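Local coordinates for protein Ifi204 (Mus musculus domesticus, PDB 5YZW) that probably senses DNA in innate immunity, as an interferon-inducible PYHIN-family protein whose HIN domain recognises DNA, at residues F22-D25 / R31-H34; F43-V48 / F119-Y124; I136-G141 / V158-G163. One frame throughout, in Å; residues are numbered along the deposited sequence.

Interaction 1. Residues F22-D25 / R31-H34; sequences FTYD and RMFH
Phe22 and Met32 face each other as an antiparallel hydrogen-bonded pair. Phe22 N donates to Met32 O at 3.0 Å, and Met32 N returns a bond to Phe22 O at 3.1 Å. The next pair, Thr23 and Arg31, is non-hydrogen-bonded, and there the side chains supply the link. Arg31 NH1 donates to Thr23 OG1 at 3.0 Å, with the hydroxyl oxygen lying in the guanidinium plane. The arginine chain bends at chi2 and chi3, which folds the guanidinium back over the neighbouring strand, one face above the Phe22 backbone.

The apolar contacts gather on the side of Phe22 and Met32. These two side chains run alongside each other, and Phe22 CZ meets Met32 CG at 3.5 Å. Tyr24 crosses Met32 at about a right angle. Met32 SD stands 4.1 Å from the centroid of the Tyr24 ring, an oblique Met-aromatic contact. A second, longer one reaches the Phe22 ring. His34 CD2 closes on the edge of Phe22 at CE1.

One water joins Tyr24 to the facing backbone: it donates to Arg31 O and is hydrogen-bonded to Tyr24 OH, 2.8 Å from each.

The His187 ring meets Tyr24 edge-to-face, and His187 O accepts a bond from His34 NE2. Tyr189, on strand 189-192 of the other sheet, meets the Phe22 ring. The contact belongs to the beta hairpin of strands 11-25 and 30-38. Strand 43-48 flanks strand 30-38, with Lys47 against Met32.

Interaction 2. Residues F43-V48 / F119-Y124; sequences FFRVKV and FVSGEY
Arg45 reaches across to Ser121 and makes most of this small contact. Its chain is extended from CG to NE, which carries the guanidinium over to the other strand. The touch is van der Waals. Ser121 CB sits over one face of the guanidinium, offset toward the rim, 3.6 Å from Arg45 NH1. Ser121 OG turns to another partner, the backbone N of Cys170.

The polar link runs through a water. Arg45 NH1 donates to it at 2.8 Å, and Ser121 N donates to it at 3.0 Å. The water lies at the edge of the guanidinium, in its plane. The charged group is thus joined to the backbone of strand 119-124 by an intermediary.

Lys47 adds at most a long-range attraction. Lys47 NZ is almost on the normal of the Phe119 ring, but 5.9 Å from its centroid, so any cation-pi attraction is weak at most. Lys47 NZ is also hydrogen-bonded to His187 ND1.

The strands cross at 102°, with axes 11.2 Å apart at their closest. They belong to two separate curled beta-sheets, consistent with the tandem OB folds of a HIN domain, and the contact is a sparse, partly hydrated bridge between those two halves.

Interaction 3. Residues I136-G141 / V158-G163; sequences IYYGIG and VRCEPG
Tyr138 CG is anti to its own carbonyl carbon (chi1 -68°), and the ring swings from strand 135-142 toward the loop at Cys160. On the loop side, SG of Cys160 is anti to the backbone N (chi1 -179°), which lays the sulfur beside the ring. The pair joins a strand of the second OB-like sheet of the HIN domain to the long connection between strands 145-151 and 165-169.

The sulfur contact is oblique. Cys160 SG lies 4.6 Å from the centroid of the Tyr138 ring, 42° off its normal. It is a Cys sulfur-aromatic contact, neither squarely over the face nor at the edge. The nearest ring atom to the sulfur is Tyr138 CE1, at 3.8 Å. Cys160 CB packs against the phenol end of the same ring.

The backbone of the loop meets the ring from another direction. Cys160 O lies at the ring edge, in its plane, 3.6 Å from Tyr138 CE1. That carbonyl also accepts a hydrogen bond from Lys129 NZ, and the same lysine forms a salt bridge with Glu161. Lys129 therefore pins the loop to strand 119-132 close to the tyrosine. Val126 packs on Tyr138 from that strand, while Val192 touches both Val158 and Cys160. Both Tyr138 and Cys160 are buried. At the tip of the phenol, Tyr138 OH rests 3.5 Å from Cys160 CB.

In the fold
Interactions 1 and 3 lie in different halves of the HIN domain, with centres 22 Å apart and nearest atoms about 9 Å apart. Interaction 2 bridges the halves, its centre about 3 Å from that of the chain. It meets interaction 1 where strands 30-38 and 43-48 pair: Phe33 O and Val48 N are 3.0 Å apart, a probable hydrogen bond, and His34 CE1 packs on Lys47 CG at 3.7 Å. It meets interaction 3 through neighbouring strands 119-132 and 135-142, where Tyr124 CG touches Ile140 CD1 at 3.7 Å. The backbone O and ND1 of His187 serve interactions 1 and 2 respectively.

Interaction 1. Residues F22-D25 / R31-H34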
ATOM      1  N   PHE A  22      10.767   0.832  -5.366  1.00 44.73           N
ATOM      2  CA  PHE A  22      10.529   1.810  -6.418  1.00 54.56           C
ATOM      3  C   PHE A  22      11.015   3.161  -5.922  1.00 47.58           C
ATOM      4  O   PHE A  22      11.183   3.387  -4.713  1.00 48.49           O
ATOM      5  CB  PHE A  22       9.046   1.858  -6.830  1.00 51.72           C
ATOM      6  CG  PHE A  22       8.116   2.280  -5.717  1.00 49.21           C
ATOM      7  CD1 PHE A  22       7.562   1.342  -4.858  1.00 45.77           C
ATOM      8  CD2 PHE A  22       7.803   3.620  -5.533  1.00 49.89           C
ATOM      9  CE1 PHE A  22       6.714   1.732  -3.830  1.00 45.09           C
ATOM     10  CE2 PHE A  22       6.975   4.021  -4.516  1.00 46.89           C
ATOM     11  CZ  PHE A  22       6.413   3.078  -3.660  1.00 47.37           C
ATOM     12  N   THR A  23      11.306   4.024  -6.887  1.00 45.54           N
ATOM     13  CA  THR A  23      11.769   5.379  -6.631  1.00 48.00           C
ATOM     14  C   THR A  23      10.579   6.300  -6.418  1.00 59.74           C
ATOM     15  O   THR A  23       9.759   6.483  -7.322  1.00 61.09           O
ATOM     16  CB  THR A  23      12.627   5.855  -7.805  1.00 57.41           C
ATOM     17  OG1 THR A  23      13.529   4.809  -8.200  1.00 62.08           O
ATOM     18  CG2 THR A  23      13.388   7.122  -7.465  1.00 45.98           C
ATOM     19  N   TYR A  24      10.484   6.876  -5.225  1.00 56.76           N
ATOM     20  CA  TYR A  24       9.391   7.781  -4.914  1.00 65.50           C
ATOM     21  C   TYR A  24       9.822   9.237  -4.920  1.00 65.53           C
ATOM     22  O   TYR A  24       8.965  10.119  -5.000  1.00 65.08           O
ATOM     23  CB  TYR A  24       8.772   7.428  -3.557  1.00 56.45           C
ATOM     24  CG  TYR A  24       9.659   7.683  -2.361  1.00 55.77           C
ATOM     25  CD1 TYR A  24      10.588   6.729  -1.934  1.00 55.40           C
ATOM     26  CD2 TYR A  24       9.555   8.869  -1.644  1.00 52.41           C
ATOM     27  CE1 TYR A  24      11.410   6.967  -0.834  1.00 49.10           C
ATOM     28  CE2 TYR A  24      10.360   9.110  -0.539  1.00 53.83           C
ATOM     29  CZ  TYR A  24      11.283   8.155  -0.139  1.00 51.22           C
ATOM     30  OH  TYR A  24      12.088   8.392   0.940  1.00 52.75           O
ATOM     31  N   ASP A  25      11.120   9.513  -4.846  1.00 67.08           N
ATOM     32  CA  ASP A  25      11.643  10.867  -5.026  1.00 64.41           C
ATOM     33  C   ASP A  25      12.690  10.764  -6.132  1.00 66.80           C
ATOM     34  O   ASP A  25      13.810  10.293  -5.897  1.00 63.62           O
ATOM     35  CB  ASP A  25      12.196  11.416  -3.707  1.00 63.39           C
ATOM     36  CG  ASP A  25      12.806  12.810  -3.839  1.00 76.70           C
ATOM     37  OD1 ASP A  25      13.255  13.186  -4.942  1.00 79.30           O
ATOM     38  OD2 ASP A  25      12.833  13.540  -2.823  1.00 78.44           O
ATOM     39  N   ARG A  31      14.343   5.487  -2.383  1.00 50.63           N
ATOM     40  CA  ARG A  31      13.630   4.240  -2.626  1.00 49.92           C
ATOM     41  C   ARG A  31      12.812   3.807  -1.414  1.00 52.18           C
ATOM     42  O   ARG A  31      13.164   4.094  -0.259  1.00 47.60           O
ATOM     43  CB  ARG A  31      14.594   3.105  -3.014  1.00 49.33           C
ATOM     44  CG  ARG A  31      15.602   3.486  -4.096  1.00 50.86           C
ATOM     45  CD  ARG A  31      15.124   3.100  -5.501  1.00 53.20           C
ATOM     46  NE  ARG A  31      15.045   1.656  -5.736  1.00 50.04           N
ATOM     47  CZ  ARG A  31      14.554   1.122  -6.855  1.00 56.47           C
ATOM     48  NH1 ARG A  31      14.105   1.923  -7.818  1.00 50.44           N
ATOM     49  NH2 ARG A  31      14.515  -0.199  -7.019  1.00 47.42           N
ATOM     50  N   MET A  32      11.729   3.082  -1.695  1.00 41.02           N
ATOM     51  CA  MET A  32      10.885   2.520  -0.652  1.00 42.96           C
ATOM     52  C   MET A  32      10.193   1.290  -1.228  1.00 47.03           C
ATOM     53  O   MET A  32      10.198   1.076  -2.444  1.00 43.95           O
ATOM     54  CB  MET A  32       9.877   3.560  -0.153  1.00 43.62           C
ATOM     55  CG  MET A  32       8.679   3.714  -1.073  1.00 49.20           C
ATOM     56  SD  MET A  32       7.578   5.038  -0.568  1.00 49.59           S
ATOM     57  CE  MET A  32       6.677   4.221   0.760  1.00 46.83           C
ATOM     58  N   PHE A  33       9.626   0.452  -0.345  1.00 39.46           N
ATOM     59  CA  PHE A  33       8.578  -0.475  -0.760  1.00 36.97           C
ATOM     60  C   PHE A  33       7.507  -0.543   0.320  1.00 39.04           C
ATOM     61  O   PHE A  33       7.667  -0.019   1.432  1.00 41.95           O
ATOM     62  CB  PHE A  33       9.102  -1.879  -1.119  1.00 37.81           C
ATOM     63  CG  PHE A  33       9.841  -2.580   0.002  1.00 44.64           C
ATOM     64  CD1 PHE A  33       9.148  -3.328   0.948  1.00 39.45           C
ATOM     65  CD2 PHE A  33      11.215  -2.519   0.086  1.00 42.02           C
ATOM     66  CE1 PHE A  33       9.830  -4.016   1.994  1.00 41.42           C
ATOM     67  CE2 PHE A  33      11.911  -3.189   1.125  1.00 45.60           C
ATOM     68  CZ  PHE A  33      11.208  -3.930   2.073  1.00 41.22           C
ATOM     69  N   HIS A  34       6.384  -1.165  -0.043  1.00 38.98           N
ATOM     70  CA  HIS A  34       5.232  -1.350   0.832  1.00 40.67           C
ATOM     71  C   HIS A  34       5.131  -2.822   1.204  1.00 45.86           C
ATOM     72  O   HIS A  34       5.451  -3.698   0.392  1.00 41.04           O
ATOM     73  CB  HIS A  34       3.924  -0.921   0.150  1.00 37.72           C
ATOM     74  CG  HIS A  34       3.728   0.559   0.058  1.00 44.74           C
ATOM     75  ND1 HIS A  34       3.082   1.292   1.032  1.00 46.96           N
ATOM     76  CD2 HIS A  34       4.052   1.437  -0.918  1.00 45.31           C
ATOM     77  CE1 HIS A  34       3.050   2.564   0.672  1.00 45.22           C
ATOM     78  NE2 HIS A  34       3.639   2.680  -0.503  1.00 45.63           N
TER
HETATM   79  O   HOH W   1      13.980   6.380   1.152  1.00 67.52           O

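Interaction 2. Residues F43-V48 / F119-Y124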
ATOM      1  N   PHE A  43      -3.271  -6.775  11.576  1.00 48.37           N
ATOM      2  CA  PHE A  43      -2.380  -6.595  10.442  1.00 42.59           C
ATOM      3  C   PHE A  43      -1.997  -5.131  10.322  1.00 45.40           C
ATOM      4  O   PHE A  43      -2.729  -4.238  10.753  1.00 42.63           O
ATOM      5  CB  PHE A  43      -2.981  -7.113   9.135  1.00 43.64           C
ATOM      6  CG  PHE A  43      -4.095  -6.271   8.570  1.00 46.32           C
ATOM      7  CD1 PHE A  43      -5.409  -6.505   8.935  1.00 53.23           C
ATOM      8  CD2 PHE A  43      -3.833  -5.294   7.619  1.00 52.69           C
ATOM      9  CE1 PHE A  43      -6.442  -5.751   8.397  1.00 52.10           C
ATOM     10  CE2 PHE A  43      -4.868  -4.531   7.077  1.00 51.08           C
ATOM     11  CZ  PHE A  43      -6.169  -4.768   7.469  1.00 53.13           C
ATOM     12  N   PHE A  44      -0.824  -4.898   9.765  1.00 42.03           N
ATOM     13  CA  PHE A  44      -0.260  -3.561   9.687  1.00 41.65           C
ATOM     14  C   PHE A  44       0.234  -3.304   8.279  1.00 44.26           C
ATOM     15  O   PHE A  44       0.789  -4.200   7.628  1.00 36.25           O
ATOM     16  CB  PHE A  44       0.886  -3.380  10.685  1.00 44.75           C
ATOM     17  CG  PHE A  44       0.473  -3.609  12.125  1.00 41.21           C
ATOM     18  CD1 PHE A  44       0.498  -4.871  12.681  1.00 40.06           C
ATOM     19  CD2 PHE A  44      -0.000  -2.554  12.888  1.00 44.80           C
ATOM     20  CE1 PHE A  44       0.104  -5.072  14.000  1.00 49.07           C
ATOM     21  CE2 PHE A  44      -0.406  -2.747  14.199  1.00 49.93           C
ATOM     22  CZ  PHE A  44      -0.341  -4.002  14.758  1.00 44.39           C
ATOM     23  N   ARG A  45       0.048  -2.070   7.816  1.00 37.15           N
ATOM     24  CA  ARG A  45       0.613  -1.632   6.552  1.00 39.00           C
ATOM     25  C   ARG A  45       1.923  -0.908   6.828  1.00 38.00           C
ATOM     26  O   ARG A  45       1.969   0.001   7.656  1.00 41.08           O
ATOM     27  CB  ARG A  45      -0.389  -0.741   5.810  1.00 44.28           C
ATOM     28  CG  ARG A  45      -1.346  -1.560   4.991  1.00 52.53           C
ATOM     29  CD  ARG A  45      -2.642  -0.807   4.679  1.00 61.50           C
ATOM     30  NE  ARG A  45      -3.621  -1.691   4.051  1.00 74.52           N
ATOM     31  CZ  ARG A  45      -4.657  -1.276   3.330  1.00 90.10           C
ATOM     32  NH1 ARG A  45      -4.860   0.022   3.134  1.00 86.36           N
ATOM     33  NH2 ARG A  45      -5.490  -2.163   2.803  1.00100.23           N
ATOM     34  N   VAL A  46       2.989  -1.347   6.165  1.00 36.62           N
ATOM     35  CA  VAL A  46       4.354  -0.949   6.472  1.00 36.91           C
ATOM     36  C   VAL A  46       4.939  -0.205   5.284  1.00 41.30           C
ATOM     37  O   VAL A  46       4.837  -0.672   4.142  1.00 40.02           O
ATOM     38  CB  VAL A  46       5.236  -2.170   6.807  1.00 40.08           C
ATOM     39  CG1 VAL A  46       6.659  -1.724   7.161  1.00 39.11           C
ATOM     40  CG2 VAL A  46       4.622  -2.962   7.953  1.00 35.94           C
ATOM     41  N   LYS A  47       5.595   0.915   5.567  1.00 41.50           N
ATOM     42  CA  LYS A  47       6.413   1.648   4.614  1.00 41.41           C
ATOM     43  C   LYS A  47       7.874   1.454   4.990  1.00 45.39           C
ATOM     44  O   LYS A  47       8.297   1.854   6.083  1.00 44.99           O
ATOM     45  CB  LYS A  47       6.048   3.129   4.625  1.00 39.67           C
ATOM     46  CG  LYS A  47       4.800   3.458   3.811  1.00 36.40           C
ATOM     47  CD  LYS A  47       4.266   4.854   4.173  1.00 42.20           C
ATOM     48  CE  LYS A  47       3.134   5.303   3.230  1.00 43.97           C
ATOM     49  NZ  LYS A  47       2.717   6.682   3.576  1.00 41.11           N
ATOM     50  N   VAL A  48       8.636   0.836   4.094  1.00 38.12           N
ATOM     51  CA  VAL A  48      10.037   0.503   4.319  1.00 41.99           C
ATOM     52  C   VAL A  48      10.868   1.457   3.484  1.00 45.32           C
ATOM     53  O   VAL A  48      10.862   1.382   2.245  1.00 43.04           O
ATOM     54  CB  VAL A  48      10.330  -0.958   3.962  1.00 43.47           C
ATOM     55  CG1 VAL A  48      11.813  -1.258   4.139  1.00 50.11           C
ATOM     56  CG2 VAL A  48       9.459  -1.884   4.833  1.00 41.12           C
ATOM     57  N   PHE A 119      -5.918   6.992   3.240  1.00 40.43           N
ATOM     58  CA  PHE A 119      -5.148   6.291   2.221  1.00 47.38           C
ATOM     59  C   PHE A 119      -5.690   4.882   2.009  1.00 49.06           C
ATOM     60  O   PHE A 119      -6.022   4.178   2.962  1.00 47.53           O
ATOM     61  CB  PHE A 119      -3.674   6.280   2.613  1.00 45.81           C
ATOM     62  CG  PHE A 119      -3.121   7.663   2.807  1.00 45.06           C
ATOM     63  CD1 PHE A 119      -2.783   8.452   1.716  1.00 44.06           C
ATOM     64  CD2 PHE A 119      -3.000   8.203   4.078  1.00 45.84           C
ATOM     65  CE1 PHE A 119      -2.295   9.742   1.886  1.00 54.21           C
ATOM     66  CE2 PHE A 119      -2.500   9.481   4.258  1.00 44.19           C
ATOM     67  CZ  PHE A 119      -2.152  10.262   3.151  1.00 49.40           C
ATOM     68  N   VAL A 120      -5.803   4.487   0.750  1.00 40.81           N
ATOM     69  CA  VAL A 120      -6.567   3.315   0.339  1.00 46.59           C
ATOM     70  C   VAL A 120      -5.668   2.418  -0.506  1.00 42.78           C
ATOM     71  O   VAL A 120      -4.824   2.911  -1.264  1.00 47.61           O
ATOM     72  CB  VAL A 120      -7.836   3.732  -0.447  1.00 49.13           C
ATOM     73  CG1 VAL A 120      -8.550   2.515  -1.044  1.00 46.20           C
ATOM     74  CG2 VAL A 120      -8.780   4.515   0.453  1.00 50.76           C
ATOM     75  N   SER A 121      -5.843   1.102  -0.361  1.00 43.24           N
ATOM     76  CA  SER A 121      -5.160   0.096  -1.157  1.00 41.56           C
ATOM     77  C   SER A 121      -6.213  -0.870  -1.665  1.00 44.17           C
ATOM     78  O   SER A 121      -7.156  -1.189  -0.940  1.00 52.08           O
ATOM     79  CB  SER A 121      -4.126  -0.674  -0.323  1.00 43.80           C
ATOM     80  OG  SER A 121      -2.924   0.068  -0.189  1.00 46.01           O
ATOM     81  N   GLY A 122      -6.072  -1.334  -2.898  1.00 49.61           N
ATOM     82  CA  GLY A 122      -7.095  -2.186  -3.480  1.00 57.38           C
ATOM     83  C   GLY A 122      -6.769  -2.546  -4.912  1.00 58.70           C
ATOM     84  O   GLY A 122      -5.960  -1.886  -5.572  1.00 57.47           O
ATOM     85  N   GLU A 123      -7.417  -3.614  -5.377  1.00 62.58           N
ATOM     86  CA  GLU A 123      -7.291  -4.086  -6.749  1.00 64.99           C
ATOM     87  C   GLU A 123      -8.631  -3.923  -7.443  1.00 68.42           C
ATOM     88  O   GLU A 123      -9.633  -4.494  -7.000  1.00 70.84           O
ATOM     89  CB  GLU A 123      -6.851  -5.546  -6.800  1.00 75.01           C
ATOM     90  CG  GLU A 123      -5.633  -5.877  -5.974  1.00 85.29           C
ATOM     91  CD  GLU A 123      -5.248  -7.340  -6.087  1.00 88.95           C
ATOM     92  OE1 GLU A 123      -4.307  -7.763  -5.385  1.00 85.86           O
ATOM     93  OE2 GLU A 123      -5.888  -8.061  -6.879  1.00 93.10           O
ATOM     94  N   TYR A 124      -8.647  -3.171  -8.541  1.00 66.00           N
ATOM     95  CA  TYR A 124      -9.890  -2.837  -9.220  1.00 71.56           C
ATOM     96  C   TYR A 124      -9.743  -3.025 -10.725  1.00 80.81           C
ATOM     97  O   TYR A 124      -8.640  -2.977 -11.278  1.00 83.05           O
ATOM     98  CB  TYR A 124     -10.311  -1.392  -8.918  1.00 56.28           C
ATOM     99  CG  TYR A 124     -10.490  -1.106  -7.453  1.00 63.29           C
ATOM    100  CD1 TYR A 124     -11.668  -1.432  -6.801  1.00 68.36           C
ATOM    101  CD2 TYR A 124      -9.461  -0.547  -6.708  1.00 54.82           C
ATOM    102  CE1 TYR A 124     -11.838  -1.171  -5.455  1.00 59.15           C
ATOM    103  CE2 TYR A 124      -9.615  -0.296  -5.348  1.00 58.09           C
ATOM    104  CZ  TYR A 124     -10.808  -0.613  -4.729  1.00 55.95           C
ATOM    105  OH  TYR A 124     -10.973  -0.373  -3.377  1.00 56.84           O
TER
HETATM  106  O   HOH W   2      -7.395   0.043   1.949  1.00 55.06           O

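Interaction 3. Residues I136-G141 / V158-G163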
ATOM      1  N   ILE A 136      -3.708  11.546 -15.826  1.00 66.98           N
ATOM      2  CA  ILE A 136      -4.377  10.425 -16.469  1.00 66.95           C
ATOM      3  C   ILE A 136      -5.448   9.869 -15.540  1.00 70.50           C
ATOM      4  O   ILE A 136      -5.187   9.573 -14.364  1.00 72.44           O
ATOM      5  CB  ILE A 136      -3.376   9.349 -16.918  1.00 85.14           C
ATOM      6  CG1 ILE A 136      -4.095   8.050 -17.248  1.00 68.16           C
ATOM      7  CG2 ILE A 136      -2.335   9.125 -15.861  1.00 96.58           C
ATOM      8  CD1 ILE A 136      -3.242   7.160 -18.045  1.00 80.89           C
ATOM      9  N   TYR A 137      -6.660   9.753 -16.069  1.00 72.56           N
ATOM     10  CA  TYR A 137      -7.865   9.443 -15.308  1.00 79.76           C
ATOM     11  C   TYR A 137      -8.327   8.044 -15.692  1.00 79.27           C
ATOM     12  O   TYR A 137      -8.657   7.795 -16.855  1.00 85.42           O
ATOM     13  CB  TYR A 137      -8.972  10.467 -15.594  1.00 81.73           C
ATOM     14  CG  TYR A 137      -8.608  11.907 -15.273  1.00 79.14           C
ATOM     15  CD1 TYR A 137      -7.861  12.676 -16.162  1.00 84.14           C
ATOM     16  CD2 TYR A 137      -9.004  12.493 -14.078  1.00 78.09           C
ATOM     17  CE1 TYR A 137      -7.519  13.990 -15.865  1.00 83.04           C
ATOM     18  CE2 TYR A 137      -8.667  13.804 -13.770  1.00 83.38           C
ATOM     19  CZ  TYR A 137      -7.927  14.552 -14.669  1.00 87.15           C
ATOM     20  OH  TYR A 137      -7.597  15.862 -14.368  1.00 79.38           O
ATOM     21  N   TYR A 138      -8.341   7.138 -14.726  1.00 69.46           N
ATOM     22  CA  TYR A 138      -8.809   5.771 -14.931  1.00 78.58           C
ATOM     23  C   TYR A 138     -10.182   5.616 -14.287  1.00 82.59           C
ATOM     24  O   TYR A 138     -10.311   5.710 -13.063  1.00 74.69           O
ATOM     25  CB  TYR A 138      -7.834   4.757 -14.339  1.00 82.58           C
ATOM     26  CG  TYR A 138      -6.494   4.664 -15.031  1.00 83.28           C
ATOM     27  CD1 TYR A 138      -6.353   3.927 -16.198  1.00 88.97           C
ATOM     28  CD2 TYR A 138      -5.356   5.253 -14.484  1.00 74.62           C
ATOM     29  CE1 TYR A 138      -5.130   3.814 -16.831  1.00 90.12           C
ATOM     30  CE2 TYR A 138      -4.123   5.139 -15.104  1.00 71.62           C
ATOM     31  CZ  TYR A 138      -4.021   4.417 -16.285  1.00 83.27           C
ATOM     32  OH  TYR A 138      -2.810   4.288 -16.928  1.00 81.60           O
ATOM     33  N   GLY A 139     -11.208   5.390 -15.103  1.00 82.03           N
ATOM     34  CA  GLY A 139     -12.492   4.962 -14.574  1.00 82.32           C
ATOM     35  C   GLY A 139     -12.382   3.542 -14.039  1.00 83.37           C
ATOM     36  O   GLY A 139     -11.997   2.624 -14.782  1.00 98.14           O
ATOM     37  N   ILE A 140     -12.690   3.344 -12.757  1.00 72.78           N
ATOM     38  CA  ILE A 140     -12.707   2.013 -12.161  1.00 73.44           C
ATOM     39  C   ILE A 140     -14.091   1.750 -11.588  1.00 75.76           C
ATOM     40  O   ILE A 140     -14.860   2.673 -11.299  1.00 74.18           O
ATOM     41  CB  ILE A 140     -11.637   1.823 -11.052  1.00 72.05           C
ATOM     42  CG1 ILE A 140     -11.937   2.729  -9.851  1.00 71.99           C
ATOM     43  CG2 ILE A 140     -10.236   2.050 -11.596  1.00 66.75           C
ATOM     44  CD1 ILE A 140     -11.121   2.388  -8.583  1.00 66.56           C
ATOM     45  N   GLY A 141     -14.397   0.465 -11.406  1.00 78.73           N
ATOM     46  CA  GLY A 141     -15.675   0.087 -10.831  1.00 83.57           C
ATOM     47  C   GLY A 141     -15.667  -1.314 -10.261  1.00 88.05           C
ATOM     48  O   GLY A 141     -14.721  -2.085 -10.435  1.00 93.54           O
ATOM     49  N   VAL A 158       3.063   3.804 -16.146  1.00 80.11           N
ATOM     50  CA  VAL A 158       2.607   2.426 -16.000  1.00 77.80           C
ATOM     51  C   VAL A 158       1.660   2.122 -17.156  1.00 85.30           C
ATOM     52  O   VAL A 158       0.543   2.642 -17.206  1.00 87.12           O
ATOM     53  CB  VAL A 158       1.924   2.195 -14.647  1.00 79.50           C
ATOM     54  CG1 VAL A 158       1.316   0.797 -14.593  1.00 81.29           C
ATOM     55  CG2 VAL A 158       2.905   2.409 -13.486  1.00 64.13           C
ATOM     56  N   ARG A 159       2.110   1.283 -18.093  1.00 88.14           N
ATOM     57  CA  ARG A 159       1.277   0.892 -19.226  1.00 90.59           C
ATOM     58  C   ARG A 159      -0.006   0.251 -18.718  1.00 90.10           C
ATOM     59  O   ARG A 159       0.014  -0.850 -18.161  1.00 80.33           O
ATOM     60  CB  ARG A 159       2.024  -0.063 -20.171  1.00 93.17           C
ATOM     61  CG  ARG A 159       1.435  -0.126 -21.586  1.00108.86           C
ATOM     62  CD  ARG A 159       2.249  -1.000 -22.545  1.00119.79           C
ATOM     63  NE  ARG A 159       2.141  -0.524 -23.927  1.00133.70           N
ATOM     64  CZ  ARG A 159       2.201  -1.301 -25.008  1.00141.89           C
ATOM     65  NH1 ARG A 159       2.371  -2.610 -24.883  1.00144.00           N
ATOM     66  NH2 ARG A 159       2.090  -0.768 -26.220  1.00144.59           N
ATOM     67  N   CYS A 160      -1.123   0.946 -18.880  1.00 90.64           N
ATOM     68  CA  CYS A 160      -2.406   0.412 -18.456  1.00 86.19           C
ATOM     69  C   CYS A 160      -3.476   0.926 -19.397  1.00 90.51           C
ATOM     70  O   CYS A 160      -3.584   2.137 -19.612  1.00 96.02           O
ATOM     71  CB  CYS A 160      -2.735   0.811 -17.019  1.00 74.06           C
ATOM     72  SG  CYS A 160      -4.305   0.133 -16.434  1.00 80.02           S
ATOM     73  N   GLU A 161      -4.253   0.010 -19.953  1.00 88.57           N
ATOM     74  CA  GLU A 161      -5.385   0.359 -20.786  1.00 90.84           C
ATOM     75  C   GLU A 161      -6.642  -0.317 -20.250  1.00 90.57           C
ATOM     76  O   GLU A 161      -6.556  -1.224 -19.409  1.00 81.43           O
ATOM     77  CB  GLU A 161      -5.123  -0.025 -22.252  1.00 96.05           C
ATOM     78  CG  GLU A 161      -3.780   0.487 -22.766  1.00107.15           C
ATOM     79  CD  GLU A 161      -3.881   1.885 -23.371  1.00117.97           C
ATOM     80  OE1 GLU A 161      -4.953   2.225 -23.912  1.00125.27           O
ATOM     81  OE2 GLU A 161      -2.897   2.654 -23.289  1.00121.59           O
ATOM     82  N   PRO A 162      -7.830   0.154 -20.658  1.00 93.25           N
ATOM     83  CA  PRO A 162      -9.076  -0.459 -20.174  1.00 90.76           C
ATOM     84  C   PRO A 162      -9.092  -1.964 -20.402  1.00 94.64           C
ATOM     85  O   PRO A 162      -8.546  -2.470 -21.383  1.00 99.57           O
ATOM     86  CB  PRO A 162     -10.161   0.250 -20.998  1.00 92.47           C
ATOM     87  CG  PRO A 162      -9.593   1.603 -21.243  1.00 86.47           C
ATOM     88  CD  PRO A 162      -8.096   1.394 -21.417  1.00 94.66           C
ATOM     89  N   GLY A 163      -9.718  -2.683 -19.471  1.00 96.54           N
ATOM     90  CA  GLY A 163      -9.647  -4.126 -19.439  1.00 98.39           C
ATOM     91  C   GLY A 163      -8.563  -4.683 -18.543  1.00100.71           C
ATOM     92  O   GLY A 163      -8.589  -5.884 -18.231  1.00 97.71           O
TER